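Local coordinates for protein dnab-like replicative helicase (Bacillus phage SPP1, PDB 3BH0) that probably unwinds duplex DNA in the 5'-3' direction ahead of phage replication, this chain being the ATP-hydrolysing domain of the DnaB-family helicase, at residues G64-R76 with D221-E235. Numbering follows the deposited sequence.
Sequences GYKRRNFVLIAAR and DVVVIALSQLSRQVE
Arg76 reaches past the end of strand 70-74 to Leu230 and Glu235, in residues 230-235, which include a short 3-10 segment. Its CB lies near Glu235 OE2, its CG packs on the CB and CG1 of Val234, and Arg76 CD comes 3.3 Å from Ser231 O. Bends about CB-CG and CG-CD (chi2 -71°, chi3 -54°) turn the chain toward Glu235, where Arg76 NE forms a salt bridge with Glu235 OE2 at 3.2 Å. That oxygen lies near the guanidinium plane, while NE approaches it from above the carboxylate plane. Arg76 NH1 donates to Leu230 O at 2.9 Å, again near the guanidinium plane. Over one face of this group sits Arg232 CA, 3.6 Å from Arg76 CZ. Glu235 OE2 is also hydrogen-bonded to Tyr269 OH.

Behind this clasp, strands 70-74 and 223-228 run parallel as neighbours in the central sheet, 25° apart. A ladder of six backbone bonds joins them, from Val224 N to Asn69 O through Ala75 N to Ser228 O; its shortest, Val71 N to Val224 O, measures 2.7 Å. On one face of the sheet, Phe70 sets its ring edge against Ala226 CB, and Phe70 CD1 touches Val224 CG1 at 3.8 Å, with helix 202-220 packed against both Phe70 and Val224. On the other, Ile73 CD1 meets Ile225 CG2 at 3.6 Å, while helix 81-93 covers Ile225 and Leu227. Before strand 70-74, Tyr65 CB rests against Val223 CG1 at 3.7 Å.

Strand 70-74 leads into a sequence that fits a P-loop (Walker A), as in RecA-like helicase domains; here Ala75 O is hydrogen-bonded to Lys81 NZ. The chemistry therefore divides: backbone bonds and buried aliphatic groups fix the strand, while two bonds near the guanidinium plane limit rotation of Arg76 at the start of the probable nucleotide loop, tying it to residues 230-235.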
ATOM      1  N   GLY A  64       6.070  -0.103  12.145  1.00 47.88           N
ATOM      2  CA  GLY A  64       6.441  -0.684  10.856  1.00 46.54           C
ATOM      3  C   GLY A  64       5.607  -1.906  10.527  1.00 46.02           C
ATOM      4  O   GLY A  64       4.979  -2.506  11.414  1.00 45.93           O
ATOM      5  N   TYR A  65       5.586  -2.267   9.245  1.00 45.44           N
ATOM      6  CA  TYR A  65       4.891  -3.467   8.806  1.00 44.85           C
ATOM      7  C   TYR A  65       5.737  -4.673   9.122  1.00 44.79           C
ATOM      8  O   TYR A  65       6.933  -4.661   8.918  1.00 44.16           O
ATOM      9  CB  TYR A  65       4.562  -3.420   7.306  1.00 44.60           C
ATOM     10  CG  TYR A  65       3.649  -2.283   6.900  1.00 43.67           C
ATOM     11  CD1 TYR A  65       2.445  -2.040   7.580  1.00 41.89           C
ATOM     12  CD2 TYR A  65       3.992  -1.445   5.839  1.00 42.66           C
ATOM     13  CE1 TYR A  65       1.613  -0.998   7.214  1.00 41.53           C
ATOM     14  CE2 TYR A  65       3.162  -0.394   5.463  1.00 43.03           C
ATOM     15  CZ  TYR A  65       1.974  -0.175   6.148  1.00 42.98           C
ATOM     16  OH  TYR A  65       1.158   0.872   5.758  1.00 44.12           O
ATOM     17  N   LYS A  66       5.097  -5.713   9.630  1.00 45.73           N
ATOM     18  CA  LYS A  66       5.802  -6.922  10.045  1.00 46.92           C
ATOM     19  C   LYS A  66       5.758  -7.953   8.932  1.00 47.22           C
ATOM     20  O   LYS A  66       4.747  -8.095   8.246  1.00 47.17           O
ATOM     21  CB  LYS A  66       5.177  -7.534  11.316  1.00 47.00           C
ATOM     22  CG  LYS A  66       4.872  -6.552  12.463  1.00 48.59           C
ATOM     23  CD  LYS A  66       6.104  -5.779  12.955  1.00 49.74           C
ATOM     24  CE  LYS A  66       5.706  -4.810  14.062  1.00 50.58           C
ATOM     25  NZ  LYS A  66       6.481  -3.545  13.937  1.00 52.02           N
ATOM     26  N   ARG A  67       6.860  -8.678   8.790  1.00 47.57           N
ATOM     27  CA  ARG A  67       6.965  -9.832   7.909  1.00 48.06           C
ATOM     28  C   ARG A  67       5.702 -10.717   7.772  1.00 47.41           C
ATOM     29  O   ARG A  67       5.549 -11.421   6.787  1.00 48.40           O
ATOM     30  CB  ARG A  67       8.157 -10.686   8.346  1.00 48.84           C
ATOM     31  CG  ARG A  67       9.490  -9.943   8.391  1.00 51.49           C
ATOM     32  CD  ARG A  67      10.449 -10.431   7.297  1.00 57.57           C
ATOM     33  NE  ARG A  67      11.848 -10.110   7.606  1.00 61.31           N
ATOM     34  CZ  ARG A  67      12.911 -10.637   6.988  1.00 63.50           C
ATOM     35  NH1 ARG A  67      12.758 -11.536   6.013  1.00 63.83           N
ATOM     36  NH2 ARG A  67      14.139 -10.259   7.349  1.00 64.32           N
ATOM     37  N   ARG A  68       4.777 -10.693   8.712  1.00 46.40           N
ATOM     38  CA  ARG A  68       3.575 -11.517   8.513  1.00 45.45           C
ATOM     39  C   ARG A  68       2.300 -10.748   8.083  1.00 43.45           C
ATOM     40  O   ARG A  68       1.278 -11.358   7.729  1.00 42.93           O
ATOM     41  CB  ARG A  68       3.325 -12.366   9.777  1.00 46.67           C
ATOM     42  CG  ARG A  68       2.554 -11.686  10.908  1.00 49.24           C
ATOM     43  CD  ARG A  68       1.135 -12.263  11.047  1.00 53.69           C
ATOM     44  NE  ARG A  68       0.341 -11.471  11.988  1.00 57.43           N
ATOM     45  CZ  ARG A  68      -0.918 -11.720  12.344  1.00 60.00           C
ATOM     46  NH1 ARG A  68      -1.594 -12.746  11.848  1.00 60.76           N
ATOM     47  NH2 ARG A  68      -1.514 -10.922  13.217  1.00 62.12           N
ATOM     48  N   ASN A  69       2.379  -9.416   8.105  1.00 41.06           N
ATOM     49  CA  ASN A  69       1.190  -8.564   7.981  1.00 38.78           C
ATOM     50  C   ASN A  69       0.481  -8.632   6.634  1.00 37.15           C
ATOM     51  O   ASN A  69       1.100  -8.698   5.578  1.00 36.60           O
ATOM     52  CB  ASN A  69       1.505  -7.097   8.306  1.00 38.55           C
ATOM     53  CG  ASN A  69       1.951  -6.879   9.742  1.00 38.53           C
ATOM     54  OD1 ASN A  69       2.498  -5.823  10.059  1.00 38.81           O
ATOM     55  ND2 ASN A  69       1.719  -7.864  10.620  1.00 36.72           N
ATOM     56  N   PHE A  70      -0.836  -8.617   6.707  1.00 35.17           N
ATOM     57  CA  PHE A  70      -1.672  -8.447   5.547  1.00 33.69           C
ATOM     58  C   PHE A  70      -2.376  -7.113   5.763  1.00 33.39           C
ATOM     59  O   PHE A  70      -3.248  -6.988   6.631  1.00 33.15           O
ATOM     60  CB  PHE A  70      -2.653  -9.613   5.436  1.00 32.87           C
ATOM     61  CG  PHE A  70      -3.625  -9.490   4.316  1.00 31.49           C
ATOM     62  CD1 PHE A  70      -3.263  -8.897   3.114  1.00 30.06           C
ATOM     63  CD2 PHE A  70      -4.909  -9.993   4.455  1.00 31.42           C
ATOM     64  CE1 PHE A  70      -4.168  -8.786   2.078  1.00 29.62           C
ATOM     65  CE2 PHE A  70      -5.830  -9.883   3.419  1.00 31.43           C
ATOM     66  CZ  PHE A  70      -5.453  -9.281   2.228  1.00 30.18           C
ATOM     67  N   VAL A  71      -1.950  -6.102   5.012  1.00 32.82           N
ATOM     68  CA  VAL A  71      -2.518  -4.772   5.151  1.00 32.39           C
ATOM     69  C   VAL A  71      -3.343  -4.351   3.948  1.00 32.09           C
ATOM     70  O   VAL A  71      -3.009  -4.615   2.795  1.00 31.96           O
ATOM     71  CB  VAL A  71      -1.491  -3.689   5.660  1.00 32.40           C
ATOM     72  CG1 VAL A  71      -0.094  -4.216   5.671  1.00 32.90           C
ATOM     73  CG2 VAL A  71      -1.574  -2.388   4.894  1.00 32.19           C
ATOM     74  N   LEU A  72      -4.469  -3.736   4.276  1.00 31.75           N
ATOM     75  CA  LEU A  72      -5.463  -3.302   3.328  1.00 30.92           C
ATOM     76  C   LEU A  72      -5.532  -1.767   3.299  1.00 30.11           C
ATOM     77  O   LEU A  72      -5.596  -1.117   4.330  1.00 29.27           O
ATOM     78  CB  LEU A  72      -6.810  -3.905   3.730  1.00 31.12           C
ATOM     79  CG  LEU A  72      -7.835  -4.046   2.623  1.00 32.75           C
ATOM     80  CD1 LEU A  72      -7.459  -5.237   1.719  1.00 34.24           C
ATOM     81  CD2 LEU A  72      -9.208  -4.226   3.229  1.00 32.61           C
ATOM     82  N   ILE A  73      -5.466  -1.212   2.095  1.00 29.69           N
ATOM     83  CA  ILE A  73      -5.649   0.214   1.866  1.00 28.96           C
ATOM     84  C   ILE A  73      -6.904   0.315   1.025  1.00 28.52           C
ATOM     85  O   ILE A  73      -6.891   0.029  -0.172  1.00 27.39           O
ATOM     86  CB  ILE A  73      -4.446   0.875   1.129  1.00 28.65           C
ATOM     87  CG1 ILE A  73      -3.165   0.738   1.959  1.00 28.91           C
ATOM     88  CG2 ILE A  73      -4.726   2.345   0.889  1.00 28.65           C
ATOM     89  CD1 ILE A  73      -1.907   1.103   1.221  1.00 28.81           C
ATOM     90  N   ALA A  74      -7.988   0.688   1.683  1.00 28.13           N
ATOM     91  CA  ALA A  74      -9.266   0.829   1.029  1.00 28.86           C
ATOM     92  C   ALA A  74      -9.767   2.287   1.004  1.00 29.07           C
ATOM     93  O   ALA A  74      -9.594   3.053   1.949  1.00 29.59           O
ATOM     94  CB  ALA A  74     -10.284  -0.098   1.661  1.00 28.60           C
ATOM     95  N   ALA A  75     -10.367   2.677  -0.106  1.00 29.51           N
ATOM     96  CA  ALA A  75     -10.891   4.037  -0.238  1.00 29.36           C
ATOM     97  C   ALA A  75     -11.821   4.097  -1.419  1.00 29.09           C
ATOM     98  O   ALA A  75     -11.673   3.341  -2.367  1.00 28.36           O
ATOM     99  CB  ALA A  75      -9.755   5.052  -0.420  1.00 28.92           C
ATOM    100  N   ARG A  76     -12.775   5.014  -1.335  1.00 29.77           N
ATOM    101  CA  ARG A  76     -13.583   5.430  -2.465  1.00 30.68           C
ATOM    102  C   ARG A  76     -12.691   6.072  -3.544  1.00 31.38           C
ATOM    103  O   ARG A  76     -11.525   6.394  -3.273  1.00 30.83           O
ATOM    104  CB  ARG A  76     -14.674   6.382  -1.981  1.00 30.51           C
ATOM    105  CG  ARG A  76     -15.702   5.732  -1.063  1.00 31.39           C
ATOM    106  CD  ARG A  76     -16.618   4.774  -1.827  1.00 33.18           C
ATOM    107  NE  ARG A  76     -17.246   5.425  -2.966  1.00 32.68           N
ATOM    108  CZ  ARG A  76     -17.529   4.836  -4.127  1.00 36.08           C
ATOM    109  NH1 ARG A  76     -17.256   3.548  -4.341  1.00 34.74           N
ATOM    110  NH2 ARG A  76     -18.073   5.557  -5.101  1.00 37.35           N
ATOM    111  N   ASP A 221       6.430 -15.357   4.339  1.00 38.49           N
ATOM    112  CA  ASP A 221       7.071 -14.416   5.270  1.00 38.62           C
ATOM    113  C   ASP A 221       7.271 -13.029   4.631  1.00 38.25           C
ATOM    114  O   ASP A 221       8.349 -12.425   4.720  1.00 38.36           O
ATOM    115  CB  ASP A 221       8.402 -15.001   5.816  1.00 38.84           C
ATOM    116  CG  ASP A 221       8.830 -14.375   7.141  1.00 39.92           C
ATOM    117  OD1 ASP A 221       7.962 -13.921   7.929  1.00 39.91           O
ATOM    118  OD2 ASP A 221      10.057 -14.347   7.392  1.00 42.53           O
ATOM    119  N   VAL A 222       6.211 -12.517   4.009  1.00 37.60           N
ATOM    120  CA  VAL A 222       6.244 -11.187   3.386  1.00 36.68           C
ATOM    121  C   VAL A 222       5.147 -10.259   3.913  1.00 35.77           C
ATOM    122  O   VAL A 222       4.164 -10.718   4.495  1.00 35.29           O
ATOM    123  CB  VAL A 222       6.155 -11.266   1.825  1.00 36.98           C
ATOM    124  CG1 VAL A 222       7.417 -11.937   1.245  1.00 37.24           C
ATOM    125  CG2 VAL A 222       4.861 -11.971   1.351  1.00 35.48           C
ATOM    126  N   VAL A 223       5.333  -8.954   3.716  1.00 34.86           N
ATOM    127  CA  VAL A 223       4.238  -7.998   3.881  1.00 33.59           C
ATOM    128  C   VAL A 223       3.387  -7.991   2.609  1.00 32.63           C
ATOM    129  O   VAL A 223       3.906  -7.792   1.521  1.00 32.95           O
ATOM    130  CB  VAL A 223       4.736  -6.567   4.176  1.00 33.81           C
ATOM    131  CG1 VAL A 223       3.537  -5.634   4.472  1.00 33.33           C
ATOM    132  CG2 VAL A 223       5.719  -6.574   5.353  1.00 33.70           C
ATOM    133  N   VAL A 224       2.093  -8.248   2.748  1.00 31.65           N
ATOM    134  CA  VAL A 224       1.158  -8.077   1.638  1.00 30.48           C
ATOM    135  C   VAL A 224       0.342  -6.822   1.893  1.00 29.64           C
ATOM    136  O   VAL A 224      -0.205  -6.651   2.979  1.00 28.98           O
ATOM    137  CB  VAL A 224       0.253  -9.298   1.451  1.00 30.72           C
ATOM    138  CG1 VAL A 224      -0.729  -9.079   0.311  1.00 29.70           C
ATOM    139  CG2 VAL A 224       1.119 -10.534   1.181  1.00 31.01           C
ATOM    140  N   ILE A 225       0.337  -5.929   0.903  1.00 28.60           N
ATOM    141  CA  ILE A 225      -0.451  -4.705   0.921  1.00 28.23           C
ATOM    142  C   ILE A 225      -1.425  -4.719  -0.266  1.00 28.41           C
ATOM    143  O   ILE A 225      -1.025  -4.542  -1.422  1.00 27.96           O
ATOM    144  CB  ILE A 225       0.421  -3.422   0.904  1.00 27.88           C
ATOM    145  CG1 ILE A 225       1.364  -3.376   2.117  1.00 27.92           C
ATOM    146  CG2 ILE A 225      -0.457  -2.205   0.947  1.00 27.93           C
ATOM    147  CD1 ILE A 225       2.398  -2.274   2.066  1.00 27.76           C
ATOM    148  N   ALA A 226      -2.699  -4.954   0.032  1.00 27.92           N
ATOM    149  CA  ALA A 226      -3.726  -4.942  -0.976  1.00 28.13           C
ATOM    150  C   ALA A 226      -4.578  -3.665  -0.910  1.00 28.84           C
ATOM    151  O   ALA A 226      -5.130  -3.301   0.143  1.00 28.87           O
ATOM    152  CB  ALA A 226      -4.599  -6.198  -0.878  1.00 27.99           C
ATOM    153  N   LEU A 227      -4.648  -2.984  -2.052  1.00 29.18           N
ATOM    154  CA  LEU A 227      -5.594  -1.914  -2.293  1.00 29.27           C
ATOM    155  C   LEU A 227      -6.972  -2.531  -2.530  1.00 29.92           C
ATOM    156  O   LEU A 227      -7.090  -3.597  -3.132  1.00 29.12           O
ATOM    157  CB  LEU A 227      -5.158  -1.065  -3.501  1.00 28.85           C
ATOM    158  CG  LEU A 227      -4.216   0.110  -3.242  1.00 28.86           C
ATOM    159  CD1 LEU A 227      -2.936  -0.352  -2.573  1.00 30.53           C
ATOM    160  CD2 LEU A 227      -3.889   0.874  -4.518  1.00 28.91           C
ATOM    161  N   SER A 228      -8.004  -1.837  -2.060  1.00 30.91           N
ATOM    162  CA  SER A 228      -9.359  -2.334  -2.118  1.00 31.84           C
ATOM    163  C   SER A 228     -10.334  -1.193  -2.337  1.00 33.53           C
ATOM    164  O   SER A 228     -10.195  -0.105  -1.767  1.00 34.02           O
ATOM    165  CB  SER A 228      -9.715  -3.078  -0.829  1.00 31.56           C
ATOM    166  OG  SER A 228     -11.106  -3.337  -0.771  1.00 28.97           O
ATOM    167  N   GLN A 229     -11.335  -1.459  -3.159  1.00 34.81           N
ATOM    168  CA  GLN A 229     -12.379  -0.497  -3.423  1.00 36.34           C
ATOM    169  C   GLN A 229     -13.333  -0.546  -2.248  1.00 36.87           C
ATOM    170  O   GLN A 229     -13.166  -1.373  -1.357  1.00 36.27           O
ATOM    171  CB  GLN A 229     -13.076  -0.826  -4.753  1.00 36.07           C
ATOM    172  CG  GLN A 229     -13.991  -2.066  -4.763  1.00 37.29           C
ATOM    173  CD  GLN A 229     -14.312  -2.557  -6.204  1.00 37.88           C
ATOM    174  OE1 GLN A 229     -14.098  -1.844  -7.178  1.00 39.23           O
ATOM    175  NE2 GLN A 229     -14.815  -3.772  -6.319  1.00 39.37           N
ATOM    176  N   LEU A 230     -14.303   0.362  -2.222  1.00 38.38           N
ATOM    177  CA  LEU A 230     -15.338   0.377  -1.175  1.00 40.07           C
ATOM    178  C   LEU A 230     -16.697   0.583  -1.800  1.00 41.70           C
ATOM    179  O   LEU A 230     -16.796   1.078  -2.932  1.00 41.80           O
ATOM    180  CB  LEU A 230     -15.078   1.466  -0.121  1.00 39.29           C
ATOM    181  CG  LEU A 230     -13.997   1.144   0.905  1.00 38.38           C
ATOM    182  CD1 LEU A 230     -13.556   2.393   1.618  1.00 38.28           C
ATOM    183  CD2 LEU A 230     -14.477   0.113   1.889  1.00 37.20           C
ATOM    184  N   SER A 231     -17.730   0.198  -1.054  1.00 44.08           N
ATOM    185  CA  SER A 231     -19.133   0.337  -1.461  1.00 46.77           C
ATOM    186  C   SER A 231     -19.493   1.791  -1.803  1.00 48.42           C
ATOM    187  O   SER A 231     -19.064   2.725  -1.111  1.00 48.47           O
ATOM    188  CB  SER A 231     -20.027  -0.166  -0.323  1.00 46.64           C
ATOM    189  OG  SER A 231     -21.394  -0.100  -0.681  1.00 48.08           O
ATOM    190  N   ARG A 232     -20.284   1.993  -2.855  1.00 50.62           N
ATOM    191  CA  ARG A 232     -20.680   3.361  -3.235  1.00 52.91           C
ATOM    192  C   ARG A 232     -21.717   3.926  -2.274  1.00 53.39           C
ATOM    193  O   ARG A 232     -22.100   5.088  -2.355  1.00 53.66           O
ATOM    194  CB  ARG A 232     -21.116   3.459  -4.702  1.00 52.82           C
ATOM    195  CG  ARG A 232     -22.425   2.757  -5.086  1.00 54.50           C
ATOM    196  CD  ARG A 232     -22.674   2.854  -6.620  1.00 55.00           C
ATOM    197  NE  ARG A 232     -21.909   3.948  -7.252  1.00 58.41           N
ATOM    198  CZ  ARG A 232     -22.307   4.669  -8.307  1.00 59.65           C
ATOM    199  NH1 ARG A 232     -23.480   4.444  -8.881  1.00 59.99           N
ATOM    200  NH2 ARG A 232     -21.522   5.627  -8.798  1.00 60.37           N
ATOM    201  N   GLN A 233     -22.113   3.078  -1.332  1.00 54.61           N
ATOM    202  CA  GLN A 233     -23.051   3.405  -0.284  1.00 55.74           C
ATOM    203  C   GLN A 233     -22.428   4.309   0.760  1.00 55.99           C
ATOM    204  O   GLN A 233     -23.137   4.953   1.537  1.00 56.35           O
ATOM    205  CB  GLN A 233     -23.542   2.122   0.371  1.00 55.95           C
ATOM    206  CG  GLN A 233     -25.026   2.146   0.666  1.00 59.07           C
ATOM    207  CD  GLN A 233     -25.529   0.867   1.320  1.00 62.86           C
ATOM    208  OE1 GLN A 233     -24.775   0.144   2.001  1.00 63.55           O
ATOM    209  NE2 GLN A 233     -26.819   0.583   1.126  1.00 63.39           N
ATOM    210  N   VAL A 234     -21.100   4.348   0.780  1.00 56.41           N
ATOM    211  CA  VAL A 234     -20.357   5.289   1.617  1.00 57.00           C
ATOM    212  C   VAL A 234     -20.873   6.703   1.361  1.00 57.66           C
ATOM    213  O   VAL A 234     -21.006   7.509   2.282  1.00 57.56           O
ATOM    214  CB  VAL A 234     -18.823   5.220   1.324  1.00 56.96           C
ATOM    215  CG1 VAL A 234     -18.064   6.319   2.050  1.00 56.14           C
ATOM    216  CG2 VAL A 234     -18.265   3.857   1.693  1.00 56.21           C
ATOM    217  N   GLU A 235     -21.199   6.968   0.100  1.00 58.58           N
ATOM    218  CA  GLU A 235     -21.470   8.314  -0.369  1.00 59.49           C
ATOM    219  C   GLU A 235     -22.919   8.763  -0.190  1.00 60.23           C
ATOM    220  O   GLU A 235     -23.197   9.971  -0.169  1.00 60.43           O
ATOM    221  CB  GLU A 235     -20.955   8.496  -1.808  1.00 59.54           C
ATOM    222  CG  GLU A 235     -19.421   8.323  -1.881  1.00 59.47           C
ATOM    223  CD  GLU A 235     -18.806   8.657  -3.233  1.00 59.32           C
ATOM    224  OE1 GLU A 235     -19.553   9.035  -4.164  1.00 59.74           O
ATOM    225  OE2 GLU A 235     -17.561   8.554  -3.354  1.00 57.27           O
TER